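Local coordinates for protein lombricine kinase (Urechis caupo, PDB 3JPZ) that catalyses the reversible transfer of a phosphoryl group between ATP and lombricine, as a member of the ATP:guanido phosphotransferase (phosphagen kinase) family, at residues 36-41 and 69-74; 116-121 and 234-239; 210-215 and 224-229. All blocks are in the same frame, centred on the assembly; numbering follows the deposited sequence.

Contact 1. Residues 36-41 and 69-74; sequences KKTAHG and YEVFKE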
loop_
_atom_site.group_PDB
_atom_site.type_symbol
_atom_site.label_atom_id
_atom_site.label_comp_id
_atom_site.label_asym_id
_atom_site.label_seq_id
_atom_site.Cartn_x
_atom_site.Cartn_y
_atom_site.Cartn_z
ATOM N N LYS A 36 3.919 -22.838 -6.696
ATOM C CA LYS A 36 4.916 -23.114 -5.673
ATOM C C LYS A 36 4.673 -22.225 -4.460
ATOM O O LYS A 36 4.151 -21.112 -4.570
ATOM C CB LYS A 36 6.333 -22.891 -6.200
ATOM C CG LYS A 36 6.645 -23.614 -7.492
ATOM C CD LYS A 36 8.144 -23.711 -7.722
ATOM C CE LYS A 36 8.771 -24.746 -6.796
ATOM N NZ LYS A 36 10.256 -24.690 -6.801
ATOM N N LYS A 37 5.049 -22.733 -3.296
ATOM C CA LYS A 37 4.901 -21.994 -2.062
ATOM C C LYS A 37 5.997 -22.412 -1.102
ATOM O O LYS A 37 6.352 -23.587 -1.030
ATOM C CB LYS A 37 3.532 -22.265 -1.437
ATOM C CG LYS A 37 3.346 -23.685 -0.914
ATOM C CD LYS A 37 2.129 -23.790 -0.009
ATOM C CE LYS A 37 0.967 -22.970 -0.554
ATOM N NZ LYS A 37 -0.296 -23.198 0.195
ATOM N N THR A 38 6.534 -21.447 -0.367
ATOM C CA THR A 38 7.498 -21.747 0.680
ATOM C C THR A 38 6.729 -22.351 1.838
ATOM O O THR A 38 5.512 -22.478 1.772
ATOM C CB THR A 38 8.202 -20.483 1.185
ATOM O OG1 THR A 38 7.277 -19.708 1.959
ATOM C CG2 THR A 38 8.732 -19.651 0.015
ATOM N N ALA A 39 7.431 -22.702 2.905
ATOM C CA ALA A 39 6.782 -23.235 4.095
ATOM C C ALA A 39 5.979 -22.152 4.806
ATOM O O ALA A 39 5.093 -22.456 5.597
ATOM C CB ALA A 39 7.821 -23.842 5.043
ATOM N N HIS A 40 6.287 -20.888 4.530
ATOM C CA HIS A 40 5.535 -19.797 5.136
ATOM C C HIS A 40 4.473 -19.252 4.177
ATOM O O HIS A 40 3.808 -18.256 4.470
ATOM C CB HIS A 40 6.470 -18.683 5.606
ATOM C CG HIS A 40 7.513 -19.138 6.579
ATOM N ND1 HIS A 40 8.856 -19.166 6.271
ATOM C CD2 HIS A 40 7.410 -19.584 7.854
ATOM C CE1 HIS A 40 9.536 -19.604 7.316
ATOM N NE2 HIS A 40 8.682 -19.867 8.289
ATOM N N GLY A 41 4.320 -19.911 3.033
ATOM C CA GLY A 41 3.232 -19.614 2.121
ATOM C C GLY A 41 3.543 -18.491 1.154
ATOM O O GLY A 41 2.668 -18.014 0.436
ATOM N N TYR A 69 14.382 -17.513 -1.527
ATOM C CA TYR A 69 15.549 -17.596 -2.405
ATOM C C TYR A 69 15.734 -18.979 -3.029
ATOM O O TYR A 69 16.286 -19.108 -4.116
ATOM C CB TYR A 69 16.804 -17.159 -1.647
ATOM C CG TYR A 69 16.857 -15.663 -1.436
ATOM C CD1 TYR A 69 17.340 -14.825 -2.431
ATOM C CD2 TYR A 69 16.401 -15.087 -0.263
ATOM C CE1 TYR A 69 17.384 -13.462 -2.253
ATOM C CE2 TYR A 69 16.444 -13.726 -0.075
ATOM C CZ TYR A 69 16.940 -12.916 -1.079
ATOM O OH TYR A 69 16.991 -11.550 -0.918
ATOM N N GLU A 70 15.265 -20.022 -2.360
ATOM C CA GLU A 70 15.409 -21.353 -2.925
ATOM C C GLU A 70 14.163 -21.787 -3.708
ATOM O O GLU A 70 14.285 -22.286 -4.816
ATOM C CB GLU A 70 15.786 -22.372 -1.849
ATOM C CG GLU A 70 14.915 -22.345 -0.619
ATOM C CD GLU A 70 15.022 -23.622 0.191
ATOM O OE1 GLU A 70 16.148 -24.145 0.335
ATOM O OE2 GLU A 70 13.978 -24.104 0.682
ATOM N N VAL A 71 12.972 -21.583 -3.153
ATOM C CA VAL A 71 11.748 -22.012 -3.828
ATOM C C VAL A 71 11.575 -21.286 -5.161
ATOM O O VAL A 71 11.151 -21.879 -6.152
ATOM C CB VAL A 71 10.504 -21.803 -2.942
ATOM C CG1 VAL A 71 9.222 -21.985 -3.753
ATOM C CG2 VAL A 71 10.533 -22.766 -1.778
ATOM N N PHE A 72 11.910 -20.004 -5.178
ATOM C CA PHE A 72 11.911 -19.221 -6.410
ATOM C C PHE A 72 13.340 -18.900 -6.796
ATOM O O PHE A 72 13.643 -17.821 -7.298
ATOM C CB PHE A 72 11.079 -17.966 -6.205
ATOM C CG PHE A 72 9.752 -18.249 -5.578
ATOM C CD1 PHE A 72 8.779 -18.930 -6.287
ATOM C CD2 PHE A 72 9.496 -17.895 -4.266
ATOM C CE1 PHE A 72 7.564 -19.219 -5.709
ATOM C CE2 PHE A 72 8.279 -18.179 -3.685
ATOM C CZ PHE A 72 7.316 -18.841 -4.404
ATOM N N LYS A 73 14.213 -19.875 -6.556
ATOM C CA LYS A 73 15.642 -19.738 -6.799
ATOM C C LYS A 73 15.968 -19.200 -8.184
ATOM O O LYS A 73 16.824 -18.332 -8.328
ATOM C CB LYS A 73 16.338 -21.084 -6.603
ATOM C CG LYS A 73 17.851 -21.014 -6.693
ATOM C CD LYS A 73 18.488 -22.301 -6.207
ATOM C CE LYS A 73 19.856 -22.042 -5.598
ATOM N NZ LYS A 73 20.664 -21.115 -6.431
ATOM N N GLU A 74 15.294 -19.710 -9.204
ATOM C CA GLU A 74 15.665 -19.372 -10.571
ATOM C C GLU A 74 15.313 -17.927 -10.902
ATOM O O GLU A 74 15.907 -17.329 -11.801
ATOM C CB GLU A 74 14.996 -20.321 -11.561
ATOM C CG GLU A 74 13.627 -19.885 -12.040
ATOM C CD GLU A 74 13.123 -20.765 -13.160
ATOM O OE1 GLU A 74 13.808 -20.854 -14.201
ATOM O OE2 GLU A 74 12.052 -21.378 -12.989
#
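Val71 projects from the end of helix 68-71 and meets Lys36 and Thr38 with different branches. CG1 of Val71 lies 3.9 Å from CB of Lys36. CG2 of Val71 lies 4.0 Å from CG2 of Thr38, and these two side chains cross at about a right angle. Phe72 makes the tight side with it. The Phe72 ring lies with one face against Val71, whose CG1 is over its centre. The loop meets the same ring elsewhere. The backbone O of Lys36 is near the ring plane at its edge, 3.9 Å from CZ of Phe72. CG2 of Thr38 approaches CE2 of Phe72 at 4.0 Å.

The other side is looser and more open to solvent. Here Lys36 runs past Val71 in the opposite direction. A bend at chi3 (74°) in an otherwise stretched chain brings the ammonium group back to the helix end. NZ of Lys36 donates to O of Val71 at 3.0 Å. The bond lies in the carbonyl plane, on a lone pair, with a C=O...N angle of 136°. The positive charge would suit a carbonyl at the C-terminal end of a helix. Lys37 turns away, and it is exposed.

The hydroxyl of Thr38 binds Asp65, outside this loop, and also its own loop. OG1 of Thr38 accepts from N of His40 at 3.0 Å, an ST turn, inside a type I turn from Thr38 to Gly41. It is also hydrogen-bonded to the backbone N of Val42.

The contact belongs to the N-terminal domain, away from the nucleotide-binding residues. Phe72 is the first residue past helix 68-71 and the N-cap of helix 73-83. It also packs on Leu33 of helix 27-33. Through Val71 and Phe72, the loop between helices 27-33 and 44-53 is laid against this helix junction.

Contact 2. Residues 116-121 and 234-239; sequences CRIRTG and KAVFER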
loop_
_atom_site.group_PDB
_atom_site.type_symbol
_atom_site.label_atom_id
_atom_site.label_comp_id
_atom_site.label_asym_id
_atom_site.label_seq_id
_atom_site.Cartn_x
_atom_site.Cartn_y
_atom_site.Cartn_z
ATOM N N CYS A 116 31.687 8.953 9.988
ATOM C CA CYS A 116 31.669 7.652 9.357
ATOM C C CYS A 116 30.549 6.846 9.980
ATOM O O CYS A 116 30.299 6.938 11.185
ATOM C CB CYS A 116 32.987 6.906 9.593
ATOM S SG CYS A 116 34.477 7.911 9.511
ATOM N N ARG A 117 29.863 6.067 9.157
ATOM C CA ARG A 117 29.009 5.010 9.663
ATOM C C ARG A 117 29.166 3.801 8.764
ATOM O O ARG A 117 29.612 3.911 7.623
ATOM C CB ARG A 117 27.538 5.437 9.777
ATOM C CG ARG A 117 27.031 6.346 8.681
ATOM C CD ARG A 117 25.501 6.368 8.655
ATOM N NE ARG A 117 24.983 5.354 7.742
ATOM C CZ ARG A 117 23.719 4.953 7.686
ATOM N NH1 ARG A 117 22.813 5.470 8.501
ATOM N NH2 ARG A 117 23.367 4.025 6.810
ATOM N N ILE A 118 28.842 2.642 9.315
ATOM C CA ILE A 118 28.789 1.407 8.561
ATOM C C ILE A 118 27.489 0.737 8.954
ATOM O O ILE A 118 27.209 0.583 10.138
ATOM C CB ILE A 118 29.956 0.479 8.919
ATOM C CG1 ILE A 118 31.287 1.182 8.686
ATOM C CG2 ILE A 118 29.873 -0.808 8.106
ATOM C CD1 ILE A 118 32.473 0.389 9.192
ATOM N N ARG A 119 26.697 0.334 7.971
ATOM C CA ARG A 119 25.390 -0.227 8.256
ATOM C C ARG A 119 25.232 -1.572 7.569
ATOM O O ARG A 119 25.836 -1.842 6.535
ATOM C CB ARG A 119 24.275 0.736 7.835
ATOM C CG ARG A 119 23.844 0.638 6.380
ATOM C CD ARG A 119 22.428 0.091 6.240
ATOM N NE ARG A 119 22.068 -0.135 4.842
ATOM C CZ ARG A 119 21.453 0.751 4.062
ATOM N NH1 ARG A 119 21.178 0.443 2.801
ATOM N NH2 ARG A 119 21.108 1.943 4.532
ATOM N N THR A 120 24.444 -2.435 8.180
ATOM C CA THR A 120 24.044 -3.652 7.518
ATOM C C THR A 120 22.658 -3.988 8.008
ATOM O O THR A 120 22.081 -3.253 8.802
ATOM C CB THR A 120 25.004 -4.816 7.812
ATOM O OG1 THR A 120 24.727 -5.897 6.908
ATOM C CG2 THR A 120 24.848 -5.293 9.254
ATOM N N GLY A 121 22.119 -5.089 7.515
ATOM C CA GLY A 121 20.840 -5.564 7.982
ATOM C C GLY A 121 20.983 -7.024 8.339
ATOM O O GLY A 121 21.860 -7.719 7.838
ATOM N N LYS A 234 37.883 2.671 11.300
ATOM C CA LYS A 234 38.337 1.402 11.842
ATOM C C LYS A 234 37.666 1.166 13.186
ATOM O O LYS A 234 37.236 0.065 13.483
ATOM C CB LYS A 234 39.863 1.384 11.987
ATOM C CG LYS A 234 40.395 0.221 12.821
ATOM C CD LYS A 234 41.921 0.137 12.759
ATOM C CE LYS A 234 42.466 -0.938 13.698
ATOM N NZ LYS A 234 43.934 -1.133 13.536
ATOM N N ALA A 235 37.586 2.215 13.995
ATOM C CA ALA A 235 36.899 2.145 15.270
ATOM C C ALA A 235 35.420 1.858 15.033
ATOM O O ALA A 235 34.804 1.104 15.776
ATOM C CB ALA A 235 37.077 3.445 16.035
ATOM N N VAL A 236 34.863 2.451 13.982
ATOM C CA VAL A 236 33.452 2.279 13.653
ATOM C C VAL A 236 33.152 0.847 13.247
ATOM O O VAL A 236 32.105 0.294 13.593
ATOM C CB VAL A 236 33.024 3.208 12.494
ATOM C CG1 VAL A 236 31.617 2.849 12.031
ATOM C CG2 VAL A 236 33.089 4.649 12.928
ATOM N N PHE A 237 34.080 0.254 12.508
ATOM C CA PHE A 237 33.946 -1.118 12.059
ATOM C C PHE A 237 34.142 -2.055 13.252
ATOM O O PHE A 237 33.493 -3.093 13.346
ATOM C CB PHE A 237 34.985 -1.412 10.973
ATOM C CG PHE A 237 34.835 -2.767 10.327
ATOM C CD1 PHE A 237 33.616 -3.185 9.829
ATOM C CD2 PHE A 237 35.931 -3.606 10.193
ATOM C CE1 PHE A 237 33.487 -4.420 9.222
ATOM C CE2 PHE A 237 35.810 -4.842 9.590
ATOM C CZ PHE A 237 34.587 -5.250 9.103
ATOM N N GLU A 238 35.040 -1.678 14.159
ATOM C CA GLU A 238 35.368 -2.524 15.306
ATOM C C GLU A 238 34.146 -2.712 16.181
ATOM O O GLU A 238 33.869 -3.812 16.654
ATOM C CB GLU A 238 36.492 -1.900 16.141
ATOM C CG GLU A 238 37.023 -2.818 17.253
ATOM C CD GLU A 238 36.107 -2.915 18.475
ATOM O OE1 GLU A 238 35.362 -1.946 18.773
ATOM O OE2 GLU A 238 36.152 -3.967 19.155
ATOM N N ARG A 239 33.439 -1.616 16.412
ATOM C CA ARG A 239 32.218 -1.631 17.203
ATOM C C ARG A 239 31.137 -2.360 16.422
ATOM O O ARG A 239 30.374 -3.137 16.969
ATOM C CB ARG A 239 31.785 -0.195 17.518
ATOM C CG ARG A 239 30.379 -0.053 18.080
ATOM C CD ARG A 239 30.141 1.357 18.613
ATOM N NE ARG A 239 31.006 1.656 19.751
ATOM C CZ ARG A 239 32.051 2.478 19.712
ATOM N NH1 ARG A 239 32.369 3.109 18.586
ATOM N NH2 ARG A 239 32.773 2.676 20.807
#
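Val236 and Ile118 have the most surface buried here, and Phe237 follows. Val236 points from helix 233-252 at the strand and uses both methyls. CG1 of Val236 sits 3.8 Å from CG1 of Ile118. CG2 of Val236 lies 4.0 Å from CB of Cys116, one inward-facing position back along the strand. The valine thus straddles two residues of the strand and also passes close over the backbone of Arg117.

Ile118 reaches further with its CD1. CG1 is anti to the carbonyl carbon (chi1 -57°) and the chain then runs out straight, which carries CD1 to the helix backbone. There CD1 of Ile118 comes within 3.6 Å of both CA and CB of Phe237. The Phe237 ring itself leads on to Ala100 and Leu103, so the isoleucine meets mainly its root.

This is helix-on-sheet packing in the catalytic domain of a phosphagen kinase. Strand 113-122 is an inner strand of the eight-stranded antiparallel sheet, and the helix lies on one face of it. The two segment axes are 8.0 Å apart at an angle of 30°. Arg117 and Arg119 start from the opposite face of the strand, where both bind ADP in a structure of this protein. Phe240, one turn further along the helix, extends the apolar cover over Ile118 and Thr120.

Contact 3. Residues 210-215 and 224-229; sequences KTFLIW and VISMQK
Phe212 has CG anti to its own nitrogen (chi1 -156°), which lays the ring across the neighbouring strand toward Val224. CZ of Phe212 meets CG1 of Val224 at 3.3 Å, and CB of Ser226 sits in plane at the ring edge. Ile214 folds its chain at chi2 (-66°), bringing CD1 to 3.4 Å from CG2 of Val224. That is tighter than usual for two carbons. Each methyl of Val224 thus has its own partner on the facing strand, CG1 with Phe212 and CG2 with Ile214.

The strands are the arms of a beta hairpin and run antiparallel. Leu213 and Ile225 form a hydrogen-bonded pair. N of Leu213 donates to O of Ile225 at 2.7 Å. N of Ile225 donates back to O of Leu213 at 2.8 Å. Further on, N of Met227 donates to O of Thr211 at 2.9 Å.

Phe212, Ile214, Val224 and Ser226 share a face, and helix 233-252 covers it at Val224 and Ser226. OG of Ser226 is hydrogen-bonded to the backbone O of Val236 in that helix. On the other face Leu213 and Ile225 lie side by side, with CD2 of Leu213 3.6 Å from CD1 of Ile225. CE of Met227 comes diagonally across to the same CD2 of Leu213. Ile225 also touches Arg117 and Arg119, and Met227 touches Arg117; both arginines bind ADP in a structure of this protein.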
loop_
_atom_site.group_PDB
_atom_site.type_symbol
_atom_site.label_atom_id
_atom_site.label_comp_id
_atom_site.label_asym_id
_atom_site.label_seq_id
_atom_site.Cartn_x
_atom_site.Cartn_y
_atom_site.Cartn_z
ATOM N N LYS A 210 25.636 6.872 21.611
ATOM C CA LYS A 210 25.003 7.191 20.331
ATOM C C LYS A 210 25.964 6.913 19.180
ATOM O O LYS A 210 26.133 7.726 18.269
ATOM C CB LYS A 210 24.531 8.646 20.306
ATOM C CG LYS A 210 23.543 8.989 21.417
ATOM C CD LYS A 210 22.872 10.335 21.180
ATOM C CE LYS A 210 21.842 10.643 22.254
ATOM N NZ LYS A 210 21.586 12.103 22.354
ATOM N N THR A 211 26.597 5.748 19.241
ATOM C CA THR A 211 27.527 5.304 18.208
ATOM C C THR A 211 27.103 3.950 17.653
ATOM O O THR A 211 27.717 3.432 16.726
ATOM C CB THR A 211 28.938 5.146 18.778
ATOM O OG1 THR A 211 28.878 4.328 19.952
ATOM C CG2 THR A 211 29.540 6.501 19.135
ATOM N N PHE A 212 26.063 3.367 18.244
ATOM C CA PHE A 212 25.529 2.097 17.781
ATOM C C PHE A 212 24.017 2.179 17.816
ATOM O O PHE A 212 23.417 2.353 18.875
ATOM C CB PHE A 212 26.027 0.949 18.659
ATOM C CG PHE A 212 26.009 -0.387 17.975
ATOM C CD1 PHE A 212 26.749 -0.600 16.824
ATOM C CD2 PHE A 212 25.257 -1.432 18.487
ATOM C CE1 PHE A 212 26.736 -1.827 16.199
ATOM C CE2 PHE A 212 25.241 -2.660 17.866
ATOM C CZ PHE A 212 25.978 -2.860 16.721
ATOM N N LEU A 213 23.410 2.050 16.645
ATOM C CA LEU A 213 21.989 2.309 16.465
ATOM C C LEU A 213 21.320 1.086 15.856
ATOM O O LEU A 213 21.843 0.470 14.945
ATOM C CB LEU A 213 21.795 3.524 15.561
ATOM C CG LEU A 213 20.394 3.734 14.982
ATOM C CD1 LEU A 213 19.401 4.162 16.065
ATOM C CD2 LEU A 213 20.477 4.768 13.863
ATOM N N ILE A 214 20.150 0.744 16.365
ATOM C CA ILE A 214 19.460 -0.459 15.953
ATOM C C ILE A 214 18.040 -0.076 15.577
ATOM O O ILE A 214 17.332 0.517 16.380
ATOM C CB ILE A 214 19.433 -1.484 17.105
ATOM C CG1 ILE A 214 20.858 -1.917 17.470
ATOM C CG2 ILE A 214 18.555 -2.685 16.766
ATOM C CD1 ILE A 214 21.573 -2.703 16.393
ATOM N N TRP A 215 17.633 -0.365 14.348
ATOM C CA TRP A 215 16.228 -0.223 13.956
ATOM C C TRP A 215 15.618 -1.600 13.822
ATOM O O TRP A 215 16.161 -2.461 13.136
ATOM C CB TRP A 215 16.061 0.465 12.614
ATOM C CG TRP A 215 16.374 1.903 12.580
ATOM C CD1 TRP A 215 16.619 2.719 13.635
ATOM C CD2 TRP A 215 16.435 2.717 11.411
ATOM N NE1 TRP A 215 16.849 4.000 13.192
ATOM C CE2 TRP A 215 16.737 4.024 11.827
ATOM C CE3 TRP A 215 16.257 2.467 10.044
ATOM C CZ2 TRP A 215 16.877 5.084 10.923
ATOM C CZ3 TRP A 215 16.402 3.522 9.149
ATOM C CH2 TRP A 215 16.703 4.812 9.596
ATOM N N VAL A 224 21.465 -2.533 11.591
ATOM C CA VAL A 224 22.506 -2.169 12.542
ATOM C C VAL A 224 23.380 -1.070 11.965
ATOM O O VAL A 224 23.920 -1.207 10.874
ATOM C CB VAL A 224 23.370 -3.382 12.884
ATOM C CG1 VAL A 224 24.572 -2.969 13.700
ATOM C CG2 VAL A 224 22.536 -4.431 13.622
ATOM N N ILE A 225 23.506 0.033 12.690
ATOM C CA ILE A 225 24.378 1.106 12.244
ATOM C C ILE A 225 25.380 1.459 13.323
ATOM O O ILE A 225 25.003 1.777 14.439
ATOM C CB ILE A 225 23.578 2.359 11.865
ATOM C CG1 ILE A 225 22.539 2.010 10.785
ATOM C CG2 ILE A 225 24.519 3.437 11.350
ATOM C CD1 ILE A 225 21.201 2.625 11.018
ATOM N N SER A 226 26.662 1.380 12.982
ATOM C CA SER A 226 27.710 1.930 13.815
ATOM C C SER A 226 28.191 3.248 13.219
ATOM O O SER A 226 28.322 3.367 12.001
ATOM C CB SER A 226 28.873 0.950 13.925
ATOM O OG SER A 226 29.929 1.521 14.662
ATOM N N MET A 227 28.453 4.233 14.080
ATOM C CA MET A 227 28.781 5.579 13.627
ATOM C C MET A 227 29.568 6.386 14.664
ATOM O O MET A 227 29.460 6.152 15.879
ATOM C CB MET A 227 27.491 6.325 13.299
ATOM C CG MET A 227 26.593 6.527 14.511
ATOM S SD MET A 227 25.015 7.293 14.116
ATOM C CE MET A 227 24.214 5.964 13.218
ATOM N N GLN A 228 30.356 7.337 14.160
ATOM C CA GLN A 228 31.090 8.303 14.968
ATOM C C GLN A 228 31.347 9.540 14.126
ATOM O O GLN A 228 31.490 9.453 12.915
ATOM C CB GLN A 228 32.465 7.773 15.385
ATOM C CG GLN A 228 32.468 6.626 16.359
ATOM C CD GLN A 228 33.870 6.262 16.819
ATOM O OE1 GLN A 228 34.036 5.478 17.754
ATOM N NE2 GLN A 228 34.891 6.839 16.169
ATOM N N LYS A 229 31.439 10.691 14.771
ATOM C CA LYS A 229 31.969 11.867 14.100
ATOM C C LYS A 229 33.456 11.615 13.949
ATOM O O LYS A 229 34.016 10.813 14.690
ATOM C CB LYS A 229 31.745 13.120 14.939
ATOM C CG LYS A 229 30.373 13.228 15.584
ATOM C CD LYS A 229 30.469 13.921 16.937
ATOM C CE LYS A 229 31.278 15.213 16.864
ATOM N NZ LYS A 229 31.857 15.573 18.187
#

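Overall arrangement
From the N terminus, contact 1 comes first. It closes a short loop inside the N-terminal domain, joining residues 36-41 to the junction of helices 68-71 and 73-83. It is complete before the other two begin, and its centre is about 33 Å from that of contact 2. Contact 2 closes a much longer loop, from strand 113-122 to helix 233-252. Contact 3 falls within this loop as a local hairpin of strands 212-216 and 222-229. Contacts 2 and 3 touch, because strands 113-122 and 222-229 are neighbours in the large sheet. Helix 233-252 follows strand 222-229 directly and folds back over both.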